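Local coordinates for protein imine reductase (Bacillus cereus, PDB 4D3D) that catalyses the NADPH-dependent, S-selective reduction of the imine 2-methylpyrroline, and probably of related imines, working as a two-domain oxidoreductase, at residues G30-A35 against S142-S147; T86-M91 against R119-W124; A162-L167 against T171-R176; L205-A210 against V263-E268; T237-E242 against S293-S298. All blocks are in the same frame, centred on the assembly; numbering follows the deposited sequence.

Contact 1 of 5, residues G30-A35 against S142-S147; sequences GPMGQA and SGIGKS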
# COMPACT_ATOMS: atom_id res chain seq x y z
N GLY B 30 -3.38 27.94 -16.41
CA GLY B 30 -4.33 27.08 -15.72
C GLY B 30 -4.41 27.47 -14.27
O GLY B 30 -3.80 28.45 -13.84
N PRO B 31 -5.13 26.70 -13.47
CA PRO B 31 -5.29 26.99 -12.04
C PRO B 31 -3.98 27.06 -11.28
O PRO B 31 -3.84 27.91 -10.38
CB PRO B 31 -6.10 25.79 -11.53
CG PRO B 31 -6.90 25.38 -12.71
CD PRO B 31 -6.07 25.65 -13.93
N MET B 32 -3.05 26.14 -11.60
CA MET B 32 -1.73 26.17 -10.94
C MET B 32 -0.94 27.44 -11.29
O MET B 32 -0.47 28.13 -10.40
CB MET B 32 -0.92 24.91 -11.28
CG MET B 32 0.34 24.74 -10.44
SD MET B 32 0.09 24.74 -8.65
CE MET B 32 -0.49 23.05 -8.45
N GLY B 33 -0.83 27.75 -12.58
CA GLY B 33 -0.16 28.97 -13.04
C GLY B 33 -0.77 30.24 -12.44
O GLY B 33 -0.05 31.17 -12.02
N GLN B 34 -2.11 30.28 -12.40
CA GLN B 34 -2.79 31.43 -11.77
C GLN B 34 -2.49 31.55 -10.28
O GLN B 34 -2.27 32.69 -9.79
CB GLN B 34 -4.31 31.37 -12.05
CG GLN B 34 -4.68 31.58 -13.51
CD GLN B 34 -6.19 31.52 -13.73
OE1 GLN B 34 -6.98 31.51 -12.77
NE2 GLN B 34 -6.59 31.44 -15.00
N ALA B 35 -2.45 30.45 -9.55
CA ALA B 35 -2.19 30.52 -8.13
C ALA B 35 -0.78 30.97 -7.86
O ALA B 35 -0.49 31.67 -6.89
CB ALA B 35 -2.42 29.17 -7.45
N SER B 142 -4.42 25.42 -4.16
CA SER B 142 -4.67 25.99 -2.82
C SER B 142 -3.49 25.89 -1.85
O SER B 142 -3.40 26.68 -0.92
CB SER B 142 -5.88 25.29 -2.17
OG SER B 142 -5.64 23.90 -1.91
N GLY B 143 -2.55 24.97 -2.09
CA GLY B 143 -1.34 24.86 -1.27
C GLY B 143 -0.20 25.81 -1.64
O GLY B 143 0.78 25.93 -0.91
N ILE B 144 -0.31 26.52 -2.77
CA ILE B 144 0.71 27.50 -3.18
C ILE B 144 0.71 28.71 -2.23
O ILE B 144 -0.36 29.23 -1.83
CB ILE B 144 0.52 27.94 -4.64
CG1 ILE B 144 0.54 26.72 -5.59
CG2 ILE B 144 1.58 28.97 -5.03
CD1 ILE B 144 1.83 25.89 -5.57
N GLY B 145 1.88 29.09 -1.77
CA GLY B 145 2.04 30.14 -0.78
C GLY B 145 2.17 29.65 0.67
O GLY B 145 2.35 30.46 1.58
N LYS B 146 2.09 28.35 0.87
CA LYS B 146 2.16 27.78 2.24
C LYS B 146 3.46 27.00 2.47
O LYS B 146 3.84 26.16 1.64
CB LYS B 146 0.97 26.89 2.45
CG LYS B 146 -0.34 27.62 2.32
CD LYS B 146 -1.50 26.68 2.49
CE LYS B 146 -2.82 27.42 2.37
NZ LYS B 146 -3.85 26.43 1.99
N SER B 147 4.16 27.26 3.57
CA SER B 147 5.48 26.67 3.80
C SER B 147 5.35 25.18 4.10
O SER B 147 6.32 24.47 3.90
CB SER B 147 6.20 27.40 4.94
OG SER B 147 5.37 27.29 6.09

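Contact 2 of 5, residues T86-M91 against R119-W124; sequences TDYNVM and RKAAKW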
# COMPACT_ATOMS: atom_id res chain seq x y z
N THR B 86 0.25 22.13 -19.36
CA THR B 86 -0.46 20.87 -19.13
C THR B 86 0.38 19.63 -19.48
O THR B 86 0.13 18.56 -18.95
CB THR B 86 -1.81 20.82 -19.92
OG1 THR B 86 -1.55 21.01 -21.31
CG2 THR B 86 -2.82 21.86 -19.44
N ASP B 87 1.40 19.76 -20.37
CA ASP B 87 2.19 18.64 -20.86
C ASP B 87 3.52 19.17 -21.37
O ASP B 87 3.56 20.33 -21.80
CB ASP B 87 1.46 18.01 -22.04
CG ASP B 87 1.98 16.62 -22.40
OD1 ASP B 87 2.95 16.43 -23.17
OD2 ASP B 87 1.33 15.66 -21.95
N TYR B 88 4.55 18.34 -21.43
CA TYR B 88 5.80 18.75 -22.10
C TYR B 88 5.65 18.99 -23.59
O TYR B 88 6.40 19.86 -24.19
CB TYR B 88 6.92 17.70 -21.91
CG TYR B 88 7.63 17.80 -20.60
CD1 TYR B 88 7.11 17.24 -19.41
CD2 TYR B 88 8.87 18.48 -20.52
CE1 TYR B 88 7.78 17.37 -18.20
CE2 TYR B 88 9.54 18.58 -19.33
CZ TYR B 88 9.04 18.03 -18.19
OH TYR B 88 9.72 18.28 -17.02
N ASN B 89 4.68 18.32 -24.24
CA ASN B 89 4.45 18.65 -25.65
C ASN B 89 4.13 20.12 -25.94
O ASN B 89 4.48 20.62 -27.05
CB ASN B 89 3.41 17.74 -26.29
CG ASN B 89 3.97 16.36 -26.44
OD1 ASN B 89 5.20 16.17 -26.37
ND2 ASN B 89 3.10 15.40 -26.51
N VAL B 90 3.47 20.76 -25.00
CA VAL B 90 3.07 22.16 -25.13
C VAL B 90 4.42 22.93 -25.17
O VAL B 90 4.57 23.84 -25.93
CB VAL B 90 2.20 22.71 -23.98
CG1 VAL B 90 1.95 24.19 -24.15
CG2 VAL B 90 0.84 21.97 -23.94
N MET B 91 5.37 22.58 -24.29
CA MET B 91 6.68 23.27 -24.29
C MET B 91 7.34 23.31 -25.64
O MET B 91 7.75 24.37 -26.11
CB MET B 91 7.66 22.70 -23.22
CG MET B 91 8.86 23.55 -23.05
SD MET B 91 10.39 22.74 -22.46
CE MET B 91 10.77 21.69 -23.80
N ARG B 119 14.18 14.56 -18.71
CA ARG B 119 15.55 14.52 -19.21
C ARG B 119 15.65 15.01 -20.66
O ARG B 119 16.60 15.75 -20.99
CB ARG B 119 16.10 13.12 -19.13
CG ARG B 119 16.31 12.62 -17.68
CD ARG B 119 16.51 11.10 -17.61
NE ARG B 119 16.63 10.69 -16.18
CZ ARG B 119 16.13 9.53 -15.69
NH1 ARG B 119 15.53 8.68 -16.49
NH2 ARG B 119 16.15 9.26 -14.40
N LYS B 120 14.75 14.55 -21.52
CA LYS B 120 14.82 14.91 -22.93
C LYS B 120 14.57 16.42 -23.09
O LYS B 120 15.29 17.08 -23.89
CB LYS B 120 13.81 14.12 -23.73
CG LYS B 120 14.20 12.65 -24.00
CD LYS B 120 13.22 11.99 -24.96
N ALA B 121 13.66 17.01 -22.29
CA ALA B 121 13.43 18.44 -22.31
C ALA B 121 14.64 19.25 -21.86
O ALA B 121 15.03 20.26 -22.49
CB ALA B 121 12.26 18.80 -21.49
N ALA B 122 15.30 18.75 -20.79
CA ALA B 122 16.49 19.42 -20.36
C ALA B 122 17.59 19.50 -21.38
O ALA B 122 18.22 20.57 -21.53
CB ALA B 122 17.00 18.75 -19.11
N LYS B 123 17.85 18.38 -22.08
CA LYS B 123 18.91 18.31 -23.08
C LYS B 123 18.56 19.24 -24.27
O LYS B 123 19.46 19.98 -24.75
CB LYS B 123 19.08 16.91 -23.58
CG LYS B 123 20.11 16.78 -24.68
CD LYS B 123 21.50 17.32 -24.19
CE LYS B 123 22.74 16.94 -25.04
NZ LYS B 123 22.54 16.94 -26.51
N TRP B 124 17.29 19.18 -24.71
CA TRP B 124 16.80 20.06 -25.81
C TRP B 124 17.05 21.51 -25.48
O TRP B 124 17.52 22.30 -26.38
CB TRP B 124 15.34 19.70 -26.11
CG TRP B 124 14.73 20.37 -27.33
CD1 TRP B 124 14.64 19.84 -28.60
CD2 TRP B 124 14.10 21.66 -27.36
NE1 TRP B 124 13.99 20.76 -29.43
CE2 TRP B 124 13.63 21.86 -28.68
CE3 TRP B 124 13.85 22.64 -26.39
CZ2 TRP B 124 12.94 23.03 -29.03
CZ3 TRP B 124 13.11 23.75 -26.71
CH2 TRP B 124 12.75 24.00 -28.07

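Contact 3 of 5, residues A162-L167 against T171-R176; sequences AHRETL and TSSDYR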
# COMPACT_ATOMS: atom_id res chain seq x y z
N ALA B 162 20.65 29.26 -7.50
CA ALA B 162 20.51 30.68 -7.94
C ALA B 162 19.07 31.17 -7.89
O ALA B 162 18.81 32.36 -7.74
CB ALA B 162 21.06 30.86 -9.32
N HIS B 163 18.10 30.24 -8.00
CA HIS B 163 16.70 30.61 -8.08
C HIS B 163 15.85 30.13 -6.92
O HIS B 163 14.63 30.36 -6.89
CB HIS B 163 16.12 30.19 -9.43
CG HIS B 163 16.79 30.91 -10.56
ND1 HIS B 163 16.55 32.25 -10.83
CD2 HIS B 163 17.78 30.52 -11.38
CE1 HIS B 163 17.35 32.63 -11.81
NE2 HIS B 163 18.12 31.61 -12.14
N ARG B 164 16.47 29.48 -5.97
CA ARG B 164 15.77 28.87 -4.88
C ARG B 164 14.92 29.82 -4.09
O ARG B 164 13.80 29.49 -3.69
CB ARG B 164 16.82 28.22 -3.98
CG ARG B 164 16.39 27.78 -2.64
CD ARG B 164 17.64 27.07 -2.10
NE ARG B 164 17.16 26.27 -1.06
CZ ARG B 164 17.63 25.09 -0.70
NH1 ARG B 164 18.68 24.53 -1.28
NH2 ARG B 164 17.00 24.50 0.29
N GLU B 165 15.48 30.98 -3.83
CA GLU B 165 14.75 31.99 -3.08
C GLU B 165 13.40 32.35 -3.73
O GLU B 165 12.36 32.40 -3.07
CB GLU B 165 15.65 33.22 -2.93
CG GLU B 165 14.99 34.34 -2.12
CD GLU B 165 15.94 35.49 -1.75
OE1 GLU B 165 16.82 35.90 -2.52
OE2 GLU B 165 15.82 35.98 -0.63
N THR B 166 13.40 32.60 -5.05
CA THR B 166 12.14 32.86 -5.73
C THR B 166 11.20 31.62 -5.68
O THR B 166 10.00 31.75 -5.46
CB THR B 166 12.42 33.24 -7.22
OG1 THR B 166 13.23 34.42 -7.24
CG2 THR B 166 11.11 33.45 -7.98
N LEU B 167 11.73 30.43 -5.98
CA LEU B 167 10.90 29.22 -5.98
C LEU B 167 10.26 29.02 -4.61
O LEU B 167 9.16 28.60 -4.52
CB LEU B 167 11.72 27.97 -6.41
CG LEU B 167 12.17 28.07 -7.87
CD1 LEU B 167 13.11 26.92 -8.18
CD2 LEU B 167 10.98 28.11 -8.82
N THR B 171 6.41 27.45 -2.44
CA THR B 171 6.37 26.30 -1.52
C THR B 171 7.76 26.07 -0.93
O THR B 171 8.76 26.64 -1.43
CB THR B 171 5.97 24.94 -2.22
OG1 THR B 171 7.07 24.45 -3.01
CG2 THR B 171 4.78 25.01 -3.09
N SER B 172 7.88 25.21 0.10
CA SER B 172 9.17 24.68 0.51
C SER B 172 9.74 23.78 -0.59
O SER B 172 9.00 23.30 -1.43
CB SER B 172 9.08 23.94 1.84
OG SER B 172 8.72 24.90 2.81
N SER B 173 11.04 23.64 -0.63
CA SER B 173 11.70 22.89 -1.69
C SER B 173 12.30 21.60 -1.17
O SER B 173 12.71 21.48 -0.00
CB SER B 173 12.78 23.74 -2.33
OG SER B 173 13.83 23.98 -1.41
N ASP B 174 12.33 20.58 -2.02
CA ASP B 174 13.07 19.39 -1.73
C ASP B 174 13.91 19.07 -2.93
O ASP B 174 13.47 18.41 -3.85
CB ASP B 174 12.11 18.26 -1.33
CG ASP B 174 12.84 16.92 -0.97
OD1 ASP B 174 14.07 16.81 -1.05
OD2 ASP B 174 12.11 15.94 -0.67
N TYR B 175 15.16 19.53 -2.93
CA TYR B 175 16.06 19.29 -4.03
C TYR B 175 16.58 17.85 -3.98
O TYR B 175 17.21 17.44 -3.00
CB TYR B 175 17.27 20.26 -4.00
CG TYR B 175 18.27 20.02 -5.09
CD1 TYR B 175 18.02 20.43 -6.44
CD2 TYR B 175 19.45 19.34 -4.86
CE1 TYR B 175 18.96 20.22 -7.43
CE2 TYR B 175 20.36 19.07 -5.87
CZ TYR B 175 20.14 19.52 -7.15
OH TYR B 175 21.10 19.27 -8.11
N ARG B 176 16.35 17.08 -5.02
CA ARG B 176 16.74 15.64 -5.05
C ARG B 176 18.00 15.25 -5.79
O ARG B 176 18.42 14.08 -5.73
CB ARG B 176 15.62 14.85 -5.74
CG ARG B 176 14.30 15.01 -5.08
CD ARG B 176 14.04 14.29 -3.75
NE ARG B 176 14.91 14.67 -2.67
CZ ARG B 176 15.85 13.95 -2.08
NH1 ARG B 176 16.19 12.69 -2.37
NH2 ARG B 176 16.52 14.56 -1.15
O HOH W 1 8.44 25.92 -4.90

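Contact 4 of 5, residues L205-A210 against V263-E268; sequences LAIANA and VHTTQE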
# COMPACT_ATOMS: atom_id res chain seq x y z
N LEU B 205 -12.34 -3.23 1.87
CA LEU B 205 -13.63 -2.70 2.33
C LEU B 205 -14.80 -3.37 1.62
O LEU B 205 -15.84 -3.72 2.26
CB LEU B 205 -13.67 -1.19 2.22
CG LEU B 205 -14.98 -0.53 2.64
CD1 LEU B 205 -15.26 -0.82 4.12
CD2 LEU B 205 -14.84 0.94 2.37
N ALA B 206 -14.71 -3.63 0.30
CA ALA B 206 -15.79 -4.31 -0.36
C ALA B 206 -16.09 -5.72 0.20
O ALA B 206 -17.26 -6.19 0.29
CB ALA B 206 -15.51 -4.43 -1.85
N ILE B 207 -14.99 -6.46 0.51
CA ILE B 207 -15.09 -7.78 1.19
C ILE B 207 -15.78 -7.58 2.54
O ILE B 207 -16.69 -8.39 2.85
CB ILE B 207 -13.72 -8.43 1.34
CG1 ILE B 207 -13.10 -8.74 -0.01
CG2 ILE B 207 -13.84 -9.77 2.15
CD1 ILE B 207 -11.65 -9.21 0.06
N ALA B 208 -15.39 -6.60 3.30
CA ALA B 208 -15.91 -6.38 4.67
C ALA B 208 -17.43 -6.07 4.53
O ALA B 208 -18.24 -6.64 5.20
CB ALA B 208 -15.26 -5.22 5.27
N ASN B 209 -17.75 -5.19 3.61
CA ASN B 209 -19.19 -4.89 3.33
C ASN B 209 -19.99 -6.14 2.98
O ASN B 209 -21.13 -6.30 3.46
CB ASN B 209 -19.39 -3.82 2.21
CG ASN B 209 -18.88 -2.42 2.52
OD1 ASN B 209 -18.77 -1.61 1.56
ND2 ASN B 209 -18.56 -2.07 3.73
N ALA B 210 -19.47 -7.03 2.16
CA ALA B 210 -20.19 -8.23 1.77
C ALA B 210 -20.47 -9.15 3.00
O ALA B 210 -21.39 -9.94 2.95
CB ALA B 210 -19.47 -8.97 0.70
N VAL B 263 -7.32 -14.40 -2.07
CA VAL B 263 -8.03 -14.65 -3.30
C VAL B 263 -9.31 -15.47 -3.06
O VAL B 263 -10.39 -15.10 -3.51
CB VAL B 263 -7.13 -15.32 -4.32
CG1 VAL B 263 -7.93 -15.79 -5.53
CG2 VAL B 263 -6.03 -14.34 -4.76
N HIS B 264 -9.22 -16.55 -2.28
CA HIS B 264 -10.39 -17.30 -1.96
C HIS B 264 -11.46 -16.53 -1.22
O HIS B 264 -12.62 -16.70 -1.51
CB HIS B 264 -9.97 -18.58 -1.15
CG HIS B 264 -9.10 -19.52 -1.91
ND1 HIS B 264 -8.27 -20.45 -1.28
CD2 HIS B 264 -8.92 -19.68 -3.23
CE1 HIS B 264 -7.61 -21.12 -2.20
NE2 HIS B 264 -8.01 -20.71 -3.39
N THR B 265 -11.05 -15.70 -0.25
CA THR B 265 -11.90 -14.88 0.57
C THR B 265 -12.68 -13.94 -0.37
O THR B 265 -13.90 -13.70 -0.22
CB THR B 265 -11.12 -14.12 1.64
OG1 THR B 265 -10.53 -15.08 2.54
CG2 THR B 265 -12.00 -13.18 2.42
N THR B 266 -11.92 -13.38 -1.32
CA THR B 266 -12.50 -12.46 -2.33
C THR B 266 -13.56 -13.16 -3.16
O THR B 266 -14.67 -12.59 -3.27
CB THR B 266 -11.37 -11.91 -3.23
OG1 THR B 266 -10.35 -11.25 -2.42
CG2 THR B 266 -11.94 -10.83 -4.22
N GLN B 267 -13.27 -14.34 -3.71
CA GLN B 267 -14.18 -15.08 -4.58
C GLN B 267 -15.42 -15.48 -3.83
O GLN B 267 -16.53 -15.31 -4.35
CB GLN B 267 -13.57 -16.34 -5.08
CG GLN B 267 -12.50 -16.21 -6.06
CD GLN B 267 -11.73 -17.51 -6.28
OE1 GLN B 267 -11.43 -18.26 -5.34
NE2 GLN B 267 -11.36 -17.76 -7.52
N GLU B 268 -15.27 -15.92 -2.57
CA GLU B 268 -16.42 -16.30 -1.71
C GLU B 268 -17.35 -15.14 -1.44
O GLU B 268 -18.55 -15.34 -1.27
CB GLU B 268 -15.94 -16.75 -0.28
CG GLU B 268 -15.37 -18.08 -0.20
CD GLU B 268 -14.83 -18.28 1.28
OE1 GLU B 268 -15.04 -17.37 2.25
OE2 GLU B 268 -14.24 -19.33 1.37

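Contact 5 of 5, residues T237-E242 against S293-S298; sequences TPRLDE and SDSFTS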
# COMPACT_ATOMS: atom_id res chain seq x y z
N THR B 237 14.78 -2.61 4.04
CA THR B 237 15.65 -1.65 3.31
C THR B 237 17.13 -2.04 3.18
O THR B 237 17.66 -2.18 2.07
CB THR B 237 15.41 -0.22 3.83
OG1 THR B 237 14.15 0.27 3.33
CG2 THR B 237 16.49 0.73 3.45
N PRO B 238 17.83 -2.29 4.31
CA PRO B 238 19.26 -2.63 4.22
C PRO B 238 19.52 -3.96 3.55
O PRO B 238 20.53 -4.09 2.84
CB PRO B 238 19.72 -2.59 5.71
CG PRO B 238 18.46 -2.77 6.51
CD PRO B 238 17.36 -2.17 5.70
N ARG B 239 18.59 -4.93 3.68
CA ARG B 239 18.70 -6.24 2.98
C ARG B 239 18.57 -6.04 1.43
O ARG B 239 19.31 -6.57 0.64
CB ARG B 239 17.65 -7.21 3.51
CG ARG B 239 17.88 -7.56 5.00
CD ARG B 239 16.71 -8.05 5.80
NE ARG B 239 16.05 -9.10 5.14
CZ ARG B 239 15.82 -10.33 5.62
NH1 ARG B 239 16.22 -10.68 6.83
NH2 ARG B 239 15.17 -11.18 4.81
N LEU B 240 17.52 -5.29 1.06
CA LEU B 240 17.30 -4.98 -0.34
C LEU B 240 18.53 -4.31 -0.94
O LEU B 240 18.93 -4.70 -2.09
CB LEU B 240 16.07 -4.07 -0.45
CG LEU B 240 14.72 -4.86 -0.36
CD1 LEU B 240 13.56 -3.98 0.12
CD2 LEU B 240 14.40 -5.52 -1.67
N ASP B 241 19.13 -3.36 -0.21
CA ASP B 241 20.33 -2.66 -0.73
C ASP B 241 21.57 -3.56 -0.85
O ASP B 241 22.43 -3.31 -1.73
CB ASP B 241 20.65 -1.38 0.04
CG ASP B 241 19.77 -0.19 -0.38
OD1 ASP B 241 19.11 -0.31 -1.44
OD2 ASP B 241 19.74 0.76 0.41
N GLU B 242 21.56 -4.66 -0.12
CA GLU B 242 22.59 -5.70 -0.30
C GLU B 242 22.27 -6.77 -1.34
O GLU B 242 23.11 -7.63 -1.65
CB GLU B 242 22.90 -6.33 1.08
CG GLU B 242 23.63 -5.46 2.04
CD GLU B 242 25.15 -5.40 1.72
OE1 GLU B 242 25.84 -6.46 1.76
OE2 GLU B 242 25.63 -4.29 1.37
N SER B 293 12.19 -20.71 -0.66
CA SER B 293 12.81 -20.53 0.67
C SER B 293 13.39 -19.14 0.92
O SER B 293 14.01 -18.90 1.98
CB SER B 293 13.89 -21.65 0.98
OG SER B 293 13.26 -22.94 0.90
N ASP B 294 13.25 -18.22 -0.05
CA ASP B 294 13.68 -16.84 0.16
C ASP B 294 12.59 -15.93 0.72
O ASP B 294 11.40 -16.30 0.73
CB ASP B 294 14.08 -16.23 -1.16
CG ASP B 294 15.26 -16.91 -1.86
OD1 ASP B 294 16.02 -17.70 -1.25
OD2 ASP B 294 15.46 -16.58 -3.06
N SER B 295 12.99 -14.76 1.21
CA SER B 295 12.03 -13.72 1.61
C SER B 295 11.19 -13.32 0.43
O SER B 295 11.64 -13.45 -0.78
CB SER B 295 12.79 -12.48 2.07
OG SER B 295 11.87 -11.44 2.39
N PHE B 296 9.94 -12.96 0.69
CA PHE B 296 9.11 -12.32 -0.39
C PHE B 296 9.73 -11.13 -1.03
O PHE B 296 9.30 -10.77 -2.16
CB PHE B 296 7.70 -12.04 0.11
CG PHE B 296 7.53 -10.68 0.78
CD1 PHE B 296 7.80 -10.51 2.12
CD2 PHE B 296 7.05 -9.60 0.06
CE1 PHE B 296 7.61 -9.28 2.73
CE2 PHE B 296 6.87 -8.37 0.65
CZ PHE B 296 7.14 -8.21 2.00
N THR B 297 10.77 -10.53 -0.46
CA THR B 297 11.49 -9.40 -1.09
C THR B 297 12.14 -9.84 -2.39
O THR B 297 12.41 -9.03 -3.25
CB THR B 297 12.49 -8.70 -0.18
OG1 THR B 297 13.51 -9.62 0.22
CG2 THR B 297 11.81 -8.13 1.00
N SER B 298 12.34 -11.14 -2.52
CA SER B 298 12.90 -11.71 -3.73
C SER B 298 12.01 -11.41 -4.95
O SER B 298 12.51 -11.53 -6.09
CB SER B 298 13.12 -13.23 -3.62
OG SER B 298 11.93 -13.98 -3.46
O HOH W 2 15.23 -9.43 2.30

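Contact 1 of 5, residues G30-A35 against S142-S147
The sulfur of M32 and the branched side chain of I144 make the tight part of this contact. SD of M32 lies 3.7 Å from I144 CG1 and is equally near CD1, so the thioether rests against the ethyl branch, and the two side chains cross at about a right angle. M32 gets there because CG is anti to the backbone N (chi1 -169°) and the bend at chi2 brings SD to the loop. One helical turn on, A35 CB faces I144 CB at 4.2 Å, while the other branch, I144 CG2, lies 3.9 Å from A35 O.

Beyond I144 the loop draws away from the helix. A type II turn runs from G143 to K146, with G145 at a positive phi, and the exposed K146 reaches back so that NZ donates to S142 O at 3.0 Å, from above the carbonyl plane.

G30 is the N-cap of the helix, and G30 and G33 fit the glycine-rich GxGxxG pattern with which Rossmann domains usually receive a dinucleotide. P141 also packs on M32 and A35, and I144 continues onto M36 and V39, so the loop between strands 131-137 and 149-155 lies along helix 31-42.

Contact 2 of 5, residues T86-M91 against R119-W124
A121 presents its methyl group to the ring of Y88 and to the end of M91, and these three side chains, with W124, carry the contact between the two helices. The CB of A121 sits 3.5 Å from Y88 CE2 and just as near CD2, approaching that side of the phenol ring obliquely. With CG anti to the carbonyl carbon (chi1 -81°), the ring of Y88 leans across to the 119-124 helix. M91, a turn later, instead has CG anti to the backbone N, and a bend at chi3 carries M91 CE to 4.0 Å from A121 CB. M91 CE also lies 4.1 Å from W124 CE3, on the benzene part of the indole and again oblique to the ring; the M91 and W124 side chains slide past each other in opposite directions.

This is packing within the Rossmann-type NAD-binding domain, where helices 88-95 and 115-127 follow the neighbouring parallel strands 80-83 and 106-109. Y88 also touches N109 of the latter strand and H132 and T134 of strand 131-137, so its ring is wedged between helix and sheet.

In one of its two conformers D87, the N-cap of the first helix, accepts from N89 N: D87 OD1 receives it at 2.8 Å through its anti lone pair, the N-H pointing almost straight at it (169°). W124 also meets Y92 edge-to-face and R128 in a cation-pi contact. R119, turned from this interface, pairs with D179 and also donates to N211 of the second subunit.

Contact 3 of 5, residues A162-L167 against T171-R176
T171, first residue of the second segment to meet the helix, is joined to L167 through a water: the water donates to L167 O and to T171 OG1, 2.8 Å in each case. The threonine hydroxyl T171 OG1 in turn donates to S172 O at 2.7 Å, so helix and strand share a small polar network. S172 turns its side chain from the helix.

S173 comes next and faces the helix. Its OG, held between the backbone N and the carbonyl carbon (chi1 67°), lies 3.6 Å from R164 NH2 and oblique to the guanidinium. R164 spans the gap with a chain extended from CG to NE. D174 points away again; D174 OD1 takes R176 NE at 2.8 Å, met from above the carboxylate plane, while OD2 bonds to Y221 OH of the second subunit. Y175 follows, its ring meeting F160.

Strand 149-155, helix 157-170 and strand 171-175 form a beta-alpha-beta unit at one end of the sheet. Both R164 and S173 OG have E168 as a partner, and R164 pairs with E161 too, so the arginine probably remains charged and E168 links helix and strand where the two side chains only approach.

Contact 4 of 5, residues L205-A210 against V263-E268
Two helical segments approach most closely at I207 and T266, whose CA atoms are 6.4 Å apart. They belong to helices 182-210 and 252-268 of the all-helical C-terminal domain, a 6-phosphogluconate dehydrogenase-like fold, and the contact is a buried one.

I207 is the residue that reaches across. Its two branches part: CG2, anti to the backbone N, goes to T265, and CG1, anti to the carbonyl carbon (chi1 -63°), carries CD1 to T266. Each threonine side chain is crossed at about a right angle. The threonines share a rotamer, with OG1 anti to the carbonyl carbon, and this lets each hydroxyl turn back on its own helix: T265 OG1 bonds to H261 O and T266 OG1 to V262 O. Each buried hydroxyl thus has a backbone carbonyl as partner, and the isoleucine packs on one threonine methyl and one hydroxyl oxygen.

I271 packs on T266 and on A206, and the second subunit adds its I189 against I207 and its Q188 against T265. On the T265 side two methyls meet, I207 CG2 and T265 CG2 being 3.9 Å apart; on the T266 side I207 CD1 lies 3.5 Å from T266 OG1.

Contact 5 of 5, residues T237-E242 against S293-S298
An ST turn opens the short 3-10 segment that packs on helix 215-242, and the contact is built round it: S295 OG accepts from T297 N at 3.2 Å with an almost linear N-H (175°). S295 O takes two donors from S298, its backbone N and its OG, the hydroxyl at 2.7 Å and nearly along the C=O axis. The turn is held from outside as well, since D250 bonds to S295 OG and to F296 N.

Against this turn the helix sets R239 and L240. The guanidinium of R239 meets S295 CB at its edge, in plane, with R239 NH2 3.9 Å away; a bend at chi3 (51°) brings the edge of the group to S295. A water in that same plane accepts from R239 NE at 3.0 Å and lies 2.7 Å from T297 OG1, so it bridges helix and turn. R239 is anchored further by a salt bridge to D248 and by a hydrogen bond to P246 O, which together with the water fix the rotation of the group, and T297 OG1 is paired with H245. Beside this polar half, L240 CD2 packs on T297 CB at 4.0 Å, the two side chains crossing obliquely.

Y236, which lines the pocket holding the bound polyether, touches S295 and T297 and meets F296 edge-to-face, while W195 of the second subunit meets F296 likewise. Such packing between subunits is in keeping with the dimeric 6-phosphogluconate dehydrogenase-like fold.

Contacts 1, 2 and 3 lie in the N-terminal Rossmann-type domain, contacts 4 and 5 in the helical C-terminal domain, and helix 182-210 follows strand 171-175 to link them. Contact 2 is nested in the loop closed by contact 1, contact 3 comes after both, and contacts 4 and 5 interleave along the chain. Contacts 1 and 3 have centres about 15 Å apart and touch: S147 O meets S172 OG at 2.7 Å, and I144 CD1 packs on T171 CG2. The centres of contacts 2 and 4 are about 44 Å apart, on opposite sides of the chain's centre. The second subunit touches contacts 2 to 5, so residues of both domains take part in the dimer interface.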